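Local coordinates for bifunctional protein PutA (PDB 5UR2) that probably oxidises proline to glutamate in two steps, pairing an FAD-dependent proline dehydrogenase with an NAD-dependent L-glutamate gamma-semialdehyde dehydrogenase in one chain, at residues Val142-Glu147 with Asn160-Leu165; Pro494-Ile499 with Val524-Met529. One frame throughout, in Å; residues are numbered along the deposited sequence.

Contact 1. Residues Val142-Glu147 with Asn160-Leu165; sequences VDILGE and NKYMEL
In the proline dehydrogenase barrel, the first strand meets the helix that follows it, the beta-alpha unit of a TIM-barrel fold, with Ile144 and Tyr162 at the centre of the interface. The short segments run nearly antiparallel, at 153°, their axes 9.8 Å apart. With CG1 anti to its own carbonyl carbon (chi1 -57°) and the chain extended beyond, Ile144 lays CD1 over one face of the Tyr162 ring, 3.7 Å from its centroid, a CH-pi contact displaced a little toward the rim. The phenol oxygen reaches past this methyl to the strand backbone: Ile144 N donates to Tyr162 OH at 3.1 Å, nearly straight at 172°. Tyr162 OH also hydrogen-bonds to Ser196 O on the next barrel strand, and the two bonds tether the outer end of the ring. Leu165 CD2 lies against two strand residues, 3.5 Å from Val142 CG1 and 3.9 Å from Ile144 CD1. At the exposed border Lys161 passes its extended aliphatic chain across Ile144, Lys161 CD being 3.9 Å from Ile144 CG2. Strand 138-144 lies between strands 194-197 and 400-406 in the closed barrel; helix 152-173 covers it from outside and also touches strand 194-197 through Tyr162 and Leu165, while the CB of Asp143 leaves on the far side from that helix, its side chain about 6 Å from the modified flavin.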
ATOM      1  N   VAL B 142      42.444 -36.076  18.651  1.00 26.23           N
ATOM      2  CA  VAL B 142      42.910 -34.710  18.427  1.00 28.92           C
ATOM      3  C   VAL B 142      42.294 -34.145  17.155  1.00 31.22           C
ATOM      4  O   VAL B 142      42.255 -34.812  16.112  1.00 30.43           O
ATOM      5  CB  VAL B 142      44.448 -34.651  18.375  1.00 34.85           C
ATOM      6  CG1 VAL B 142      44.886 -33.266  17.982  1.00 34.79           C
ATOM      7  CG2 VAL B 142      45.032 -34.986  19.730  1.00 36.42           C
ATOM      8  N   ASP B 143      41.825 -32.897  17.230  1.00 32.01           N
ATOM      9  CA  ASP B 143      41.283 -32.210  16.066  1.00 31.35           C
ATOM     10  C   ASP B 143      41.889 -30.819  15.969  1.00 39.06           C
ATOM     11  O   ASP B 143      41.968 -30.099  16.971  1.00 39.87           O
ATOM     12  CB  ASP B 143      39.757 -32.111  16.123  1.00 39.38           C
ATOM     13  CG  ASP B 143      39.178 -31.364  14.927  1.00 50.21           C
ATOM     14  OD1 ASP B 143      39.124 -31.940  13.814  1.00 47.90           O
ATOM     15  OD2 ASP B 143      38.792 -30.189  15.100  1.00 54.78           O
ATOM     16  N   ILE B 144      42.332 -30.450  14.771  1.00 38.53           N
ATOM     17  CA  ILE B 144      42.946 -29.146  14.539  1.00 35.17           C
ATOM     18  C   ILE B 144      41.863 -28.159  14.124  1.00 35.75           C
ATOM     19  O   ILE B 144      41.326 -28.238  13.017  1.00 37.86           O
ATOM     20  CB  ILE B 144      44.050 -29.231  13.480  1.00 33.86           C
ATOM     21  CG1 ILE B 144      45.086 -30.266  13.916  1.00 36.58           C
ATOM     22  CG2 ILE B 144      44.720 -27.873  13.300  1.00 31.97           C
ATOM     23  CD1 ILE B 144      46.103 -30.599  12.858  1.00 41.98           C
ATOM     24  N   LEU B 145      41.569 -27.205  15.003  1.00 38.07           N
ATOM     25  CA  LEU B 145      40.646 -26.126  14.681  1.00 39.00           C
ATOM     26  C   LEU B 145      41.248 -25.216  13.619  1.00 40.14           C
ATOM     27  O   LEU B 145      42.468 -25.040  13.533  1.00 36.44           O
ATOM     28  CB  LEU B 145      40.339 -25.294  15.917  1.00 41.72           C
ATOM     29  CG  LEU B 145      39.757 -26.045  17.101  1.00 46.06           C
ATOM     30  CD1 LEU B 145      39.959 -25.240  18.370  1.00 45.92           C
ATOM     31  CD2 LEU B 145      38.288 -26.301  16.836  1.00 43.54           C
ATOM     32  N   GLY B 146      40.378 -24.664  12.781  1.00 37.89           N
ATOM     33  CA  GLY B 146      40.828 -23.713  11.783  1.00 40.32           C
ATOM     34  C   GLY B 146      39.672 -22.866  11.310  1.00 44.21           C
ATOM     35  O   GLY B 146      38.504 -23.173  11.559  1.00 46.85           O
ATOM     36  N   GLU B 147      40.012 -21.777  10.624  1.00 42.45           N
ATOM     37  CA  GLU B 147      38.988 -21.006   9.941  1.00 39.52           C
ATOM     38  C   GLU B 147      38.572 -21.756   8.679  1.00 40.70           C
ATOM     39  O   GLU B 147      39.085 -22.835   8.366  1.00 46.57           O
ATOM     40  CB  GLU B 147      39.481 -19.600   9.623  1.00 40.48           C
ATOM     41  CG  GLU B 147      40.542 -19.094  10.568  1.00 52.27           C
ATOM     42  CD  GLU B 147      40.764 -17.599  10.453  1.00 62.56           C
ATOM     43  OE1 GLU B 147      39.929 -16.914   9.824  1.00 66.85           O
ATOM     44  OE2 GLU B 147      41.792 -17.117  10.974  1.00 67.88           O
ATOM     45  N   ASN B 160      49.088 -30.173   5.549  1.00 39.43           N
ATOM     46  CA  ASN B 160      50.406 -30.281   6.160  1.00 40.77           C
ATOM     47  C   ASN B 160      50.305 -30.354   7.677  1.00 38.88           C
ATOM     48  O   ASN B 160      51.031 -31.123   8.312  1.00 37.78           O
ATOM     49  CB  ASN B 160      51.277 -29.100   5.728  1.00 43.48           C
ATOM     50  CG  ASN B 160      51.641 -29.160   4.258  1.00 48.57           C
ATOM     51  OD1 ASN B 160      51.649 -30.237   3.653  1.00 46.71           O
ATOM     52  ND2 ASN B 160      51.918 -28.001   3.666  1.00 50.59           N
ATOM     53  N   LYS B 161      49.394 -29.575   8.274  1.00 38.93           N
ATOM     54  CA  LYS B 161      49.203 -29.643   9.721  1.00 41.15           C
ATOM     55  C   LYS B 161      48.874 -31.059  10.170  1.00 40.65           C
ATOM     56  O   LYS B 161      49.422 -31.541  11.168  1.00 43.90           O
ATOM     57  CB  LYS B 161      48.100 -28.684  10.166  1.00 39.04           C
ATOM     58  CG  LYS B 161      48.538 -27.260  10.343  1.00 40.94           C
ATOM     59  CD  LYS B 161      47.413 -26.441  10.946  1.00 47.82           C
ATOM     60  CE  LYS B 161      47.811 -24.984  11.115  1.00 56.42           C
ATOM     61  NZ  LYS B 161      46.801 -24.216  11.902  1.00 59.81           N
ATOM     62  N   TYR B 162      47.994 -31.751   9.436  1.00 36.62           N
ATOM     63  CA  TYR B 162      47.620 -33.103   9.840  1.00 33.68           C
ATOM     64  C   TYR B 162      48.762 -34.088   9.645  1.00 33.94           C
ATOM     65  O   TYR B 162      49.039 -34.899  10.540  1.00 34.95           O
ATOM     66  CB  TYR B 162      46.375 -33.555   9.087  1.00 36.45           C
ATOM     67  CG  TYR B 162      45.168 -33.203   9.896  1.00 42.00           C
ATOM     68  CD1 TYR B 162      44.685 -34.076  10.857  1.00 39.74           C
ATOM     69  CD2 TYR B 162      44.565 -31.967   9.769  1.00 42.75           C
ATOM     70  CE1 TYR B 162      43.611 -33.741  11.641  1.00 41.27           C
ATOM     71  CE2 TYR B 162      43.497 -31.626  10.555  1.00 44.80           C
ATOM     72  CZ  TYR B 162      43.017 -32.515  11.483  1.00 41.59           C
ATOM     73  OH  TYR B 162      41.942 -32.170  12.266  1.00 43.32           O
ATOM     74  N   MET B 163      49.467 -34.002   8.512  1.00 31.17           N
ATOM     75  CA  MET B 163      50.608 -34.888   8.292  1.00 33.70           C
ATOM     76  C   MET B 163      51.644 -34.725   9.399  1.00 35.68           C
ATOM     77  O   MET B 163      52.180 -35.714   9.903  1.00 37.23           O
ATOM     78  CB  MET B 163      51.243 -34.619   6.926  1.00 33.72           C
ATOM     79  CG  MET B 163      50.351 -34.865   5.694  1.00 32.17           C
ATOM     80  SD  MET B 163      49.861 -36.590   5.428  1.00 33.88           S
ATOM     81  CE  MET B 163      51.353 -37.315   4.755  1.00 38.61           C
ATOM     82  N   GLU B 164      51.935 -33.481   9.796  1.00 40.21           N
ATOM     83  CA  GLU B 164      52.892 -33.262  10.877  1.00 44.68           C
ATOM     84  C   GLU B 164      52.342 -33.757  12.208  1.00 39.51           C
ATOM     85  O   GLU B 164      53.080 -34.350  13.002  1.00 36.17           O
ATOM     86  CB  GLU B 164      53.257 -31.781  10.978  1.00 52.07           C
ATOM     87  CG  GLU B 164      54.133 -31.272   9.850  1.00 64.59           C
ATOM     88  CD  GLU B 164      54.007 -29.768   9.656  1.00 74.09           C
ATOM     89  OE1 GLU B 164      53.385 -29.114  10.523  1.00 75.81           O
ATOM     90  OE2 GLU B 164      54.522 -29.246   8.636  1.00 77.84           O
ATOM     91  N   LEU B 165      51.050 -33.520  12.472  1.00 38.04           N
ATOM     92  CA  LEU B 165      50.455 -33.962  13.731  1.00 34.25           C
ATOM     93  C   LEU B 165      50.553 -35.471  13.884  1.00 36.62           C
ATOM     94  O   LEU B 165      50.971 -35.968  14.936  1.00 36.02           O
ATOM     95  CB  LEU B 165      48.994 -33.518  13.838  1.00 27.69           C
ATOM     96  CG  LEU B 165      48.261 -34.088  15.066  1.00 34.61           C
ATOM     97  CD1 LEU B 165      48.848 -33.542  16.352  1.00 38.92           C
ATOM     98  CD2 LEU B 165      46.770 -33.798  15.025  1.00 32.90           C
TER

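Contact 2. Residues Pro494-Ile499 with Val524-Met529; sequences PVNVNI and VGKIQM
Val497 and Ile527 sit side by side on one face of strands 495-501 and 523-528, the inner, parallel pair of a four-stranded mixed sheet flanked by 504-506 and 511-516; Asn496 and Lys526 share the other face. Four backbone bonds join the pair: Val495 N to Val524 O (2.9 Å), Lys526 N to Val495 O, Val497 N to Lys526 O, and Gln528 N to Val497 O (3.1 Å). Ile527 bends at both torsions, bringing CD1 to 3.8 Å from Val497 CB; Thr671 and Trp675 of helix 671-684 pack on this face. On the opposite face Lys526 starts out alongside Asn496, Lys526 CB lying 3.9 Å from Asn496 OD1, and its CD comes to 4.1 Å from Pro494 CG. The chain then bends in its outer half, taking NZ to a salt bridge with Asp513 on strand 511-516. In Gln528 chi1 (-63°) brings CG to 3.4 Å from Asn498 OD1, and a bend at chi2 (-68°) turns the amide. The two side chains run side by side, their amide planes 51° apart, yet each is held elsewhere, Gln528 OE1 by Ser508 N and Gly509 N, Asn498 ND2 by Glu505. Val524 and Gly525 form a classic beta bulge opposite Arg514. The pairing therefore rests on main-chain bonds, with an apolar face turned to the helix and polar ends tied to the adjoining strands and the loop that joins them.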
ATOM      1  N   PRO B 494      21.529 -25.135 -34.945  1.00 34.89           N
ATOM      2  CA  PRO B 494      21.133 -23.842 -34.403  1.00 29.10           C
ATOM      3  C   PRO B 494      19.615 -23.715 -34.323  1.00 32.38           C
ATOM      4  O   PRO B 494      18.926 -24.345 -35.119  1.00 29.83           O
ATOM      5  CB  PRO B 494      21.723 -22.851 -35.407  1.00 33.57           C
ATOM      6  CG  PRO B 494      21.662 -23.588 -36.724  1.00 34.73           C
ATOM      7  CD  PRO B 494      21.885 -25.050 -36.381  1.00 37.02           C
ATOM      8  N   VAL B 495      19.121 -22.937 -33.358  1.00 29.81           N
ATOM      9  CA  VAL B 495      17.691 -22.686 -33.205  1.00 24.14           C
ATOM     10  C   VAL B 495      17.292 -21.536 -34.122  1.00 24.45           C
ATOM     11  O   VAL B 495      17.859 -20.443 -34.044  1.00 27.26           O
ATOM     12  CB  VAL B 495      17.351 -22.379 -31.742  1.00 30.50           C
ATOM     13  CG1 VAL B 495      15.876 -22.079 -31.588  1.00 27.63           C
ATOM     14  CG2 VAL B 495      17.768 -23.564 -30.865  1.00 25.78           C
ATOM     15  N   ASN B 496      16.354 -21.797 -35.027  1.00 27.51           N
ATOM     16  CA  ASN B 496      15.807 -20.767 -35.900  1.00 29.54           C
ATOM     17  C   ASN B 496      14.674 -20.050 -35.177  1.00 29.22           C
ATOM     18  O   ASN B 496      13.666 -20.670 -34.832  1.00 33.12           O
ATOM     19  CB  ASN B 496      15.314 -21.381 -37.205  1.00 29.22           C
ATOM     20  CG  ASN B 496      16.440 -21.954 -38.020  1.00 34.66           C
ATOM     21  OD1 ASN B 496      17.203 -21.212 -38.635  1.00 40.88           O
ATOM     22  ND2 ASN B 496      16.571 -23.283 -38.013  1.00 33.20           N
ATOM     23  N   VAL B 497      14.841 -18.750 -34.942  1.00 26.91           N
ATOM     24  CA  VAL B 497      13.894 -17.965 -34.164  1.00 23.37           C
ATOM     25  C   VAL B 497      13.154 -17.028 -35.104  1.00 24.19           C
ATOM     26  O   VAL B 497      13.774 -16.285 -35.874  1.00 24.88           O
ATOM     27  CB  VAL B 497      14.587 -17.194 -33.030  1.00 21.16           C
ATOM     28  CG1 VAL B 497      13.601 -16.243 -32.364  1.00 19.66           C
ATOM     29  CG2 VAL B 497      15.150 -18.178 -31.984  1.00 24.56           C
ATOM     30  N   ASN B 498      11.833 -17.060 -35.030  1.00 23.69           N
ATOM     31  CA  ASN B 498      10.983 -16.213 -35.847  1.00 25.83           C
ATOM     32  C   ASN B 498      10.396 -15.094 -35.009  1.00 22.82           C
ATOM     33  O   ASN B 498      10.281 -15.196 -33.786  1.00 22.91           O
ATOM     34  CB  ASN B 498       9.854 -17.022 -36.489  1.00 24.26           C
ATOM     35  CG  ASN B 498      10.350 -17.924 -37.582  1.00 29.78           C
ATOM     36  OD1 ASN B 498      11.238 -17.541 -38.351  1.00 24.46           O
ATOM     37  ND2 ASN B 498       9.776 -19.127 -37.675  1.00 30.63           N
ATOM     38  N   ILE B 499      10.040 -14.009 -35.698  1.00 25.42           N
ATOM     39  CA  ILE B 499       9.187 -12.984 -35.119  1.00 22.39           C
ATOM     40  C   ILE B 499       7.796 -13.566 -34.899  1.00 27.32           C
ATOM     41  O   ILE B 499       7.314 -14.375 -35.705  1.00 26.40           O
ATOM     42  CB  ILE B 499       9.140 -11.772 -36.064  1.00 25.54           C
ATOM     43  CG1 ILE B 499      10.549 -11.294 -36.382  1.00 21.49           C
ATOM     44  CG2 ILE B 499       8.326 -10.647 -35.465  1.00 31.97           C
ATOM     45  CD1 ILE B 499      10.665 -10.702 -37.782  1.00 30.16           C
ATOM     46  N   VAL B 524      24.502 -20.729 -31.959  1.00 25.07           N
ATOM     47  CA  VAL B 524      23.390 -21.206 -31.138  1.00 25.63           C
ATOM     48  C   VAL B 524      22.045 -20.792 -31.730  1.00 29.58           C
ATOM     49  O   VAL B 524      21.106 -21.592 -31.767  1.00 36.76           O
ATOM     50  CB  VAL B 524      23.545 -20.703 -29.683  1.00 28.45           C
ATOM     51  CG1 VAL B 524      22.312 -21.055 -28.862  1.00 27.55           C
ATOM     52  CG2 VAL B 524      24.789 -21.319 -29.047  1.00 30.32           C
ATOM     53  N   GLY B 525      21.931 -19.561 -32.201  1.00 24.59           N
ATOM     54  CA  GLY B 525      20.682 -19.069 -32.760  1.00 24.14           C
ATOM     55  C   GLY B 525      20.885 -18.348 -34.077  1.00 29.99           C
ATOM     56  O   GLY B 525      21.882 -17.643 -34.273  1.00 23.87           O
ATOM     57  N   LYS B 526      19.931 -18.531 -34.978  1.00 26.95           N
ATOM     58  CA  LYS B 526      19.805 -17.730 -36.189  1.00 24.85           C
ATOM     59  C   LYS B 526      18.505 -16.938 -36.055  1.00 27.76           C
ATOM     60  O   LYS B 526      17.414 -17.514 -36.134  1.00 33.70           O
ATOM     61  CB  LYS B 526      19.826 -18.615 -37.439  1.00 23.90           C
ATOM     62  CG  LYS B 526      21.182 -19.272 -37.689  1.00 27.74           C
ATOM     63  CD  LYS B 526      21.189 -20.152 -38.940  1.00 35.88           C
ATOM     64  CE  LYS B 526      22.483 -20.024 -39.733  1.00 44.33           C
ATOM     65  NZ  LYS B 526      22.928 -18.616 -39.904  1.00 50.86           N
ATOM     66  N   ILE B 527      18.621 -15.627 -35.835  1.00 26.07           N
ATOM     67  CA  ILE B 527      17.499 -14.792 -35.400  1.00 28.65           C
ATOM     68  C   ILE B 527      16.980 -13.975 -36.570  1.00 30.91           C
ATOM     69  O   ILE B 527      17.727 -13.180 -37.149  1.00 30.01           O
ATOM     70  CB  ILE B 527      17.901 -13.844 -34.259  1.00 28.26           C
ATOM     71  CG1 ILE B 527      18.752 -14.558 -33.200  1.00 25.27           C
ATOM     72  CG2 ILE B 527      16.662 -13.149 -33.706  1.00 20.29           C
ATOM     73  CD1 ILE B 527      18.091 -15.754 -32.568  1.00 25.05           C
ATOM     74  N   GLN B 528      15.692 -14.130 -36.887  1.00 33.33           N
ATOM     75  CA  GLN B 528      15.013 -13.197 -37.787  1.00 31.72           C
ATOM     76  C   GLN B 528      14.942 -11.831 -37.109  1.00 32.90           C
ATOM     77  O   GLN B 528      14.286 -11.691 -36.071  1.00 32.81           O
ATOM     78  CB  GLN B 528      13.592 -13.687 -38.106  1.00 28.25           C
ATOM     79  CG  GLN B 528      13.487 -15.029 -38.846  1.00 30.40           C
ATOM     80  CD  GLN B 528      14.006 -14.967 -40.287  1.00 28.32           C
ATOM     81  OE1 GLN B 528      13.793 -13.979 -41.004  1.00 28.83           O
ATOM     82  NE2 GLN B 528      14.697 -16.021 -40.708  1.00 23.89           N
ATOM     83  N   MET B 529      15.586 -10.821 -37.698  1.00 31.30           N
ATOM     84  CA  MET B 529      15.650  -9.476 -37.132  1.00 28.39           C
ATOM     85  C   MET B 529      14.615  -8.603 -37.828  1.00 34.42           C
ATOM     86  O   MET B 529      14.701  -8.376 -39.039  1.00 34.42           O
ATOM     87  CB  MET B 529      17.049  -8.883 -37.279  1.00 28.96           C
ATOM     88  CG  MET B 529      18.151  -9.743 -36.658  1.00 28.81           C
ATOM     89  SD  MET B 529      17.991  -9.890 -34.863  1.00 29.07           S
ATOM     90  CE  MET B 529      19.075  -8.572 -34.330  1.00 32.59           C
TER

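Contact 1 closes before contact 2 opens along the chain, and the two lie on opposite sides of its centre, their own centres 57 Å apart and their nearest atoms about 40 Å apart. They share no helix, strand or sheet. Residues 142-147 and 160-165 belong to the closed eight-stranded barrel of the proline dehydrogenase, whereas residues 494-499 and 524-529 form the central pair of a four-stranded mixed sheet in the aldehyde dehydrogenase half. One joins a strand to the helix outside it; the other joins strand to strand. Together they sample the two catalytic units of a bifunctional enzyme, which carries both steps of proline catabolism on one polypeptide.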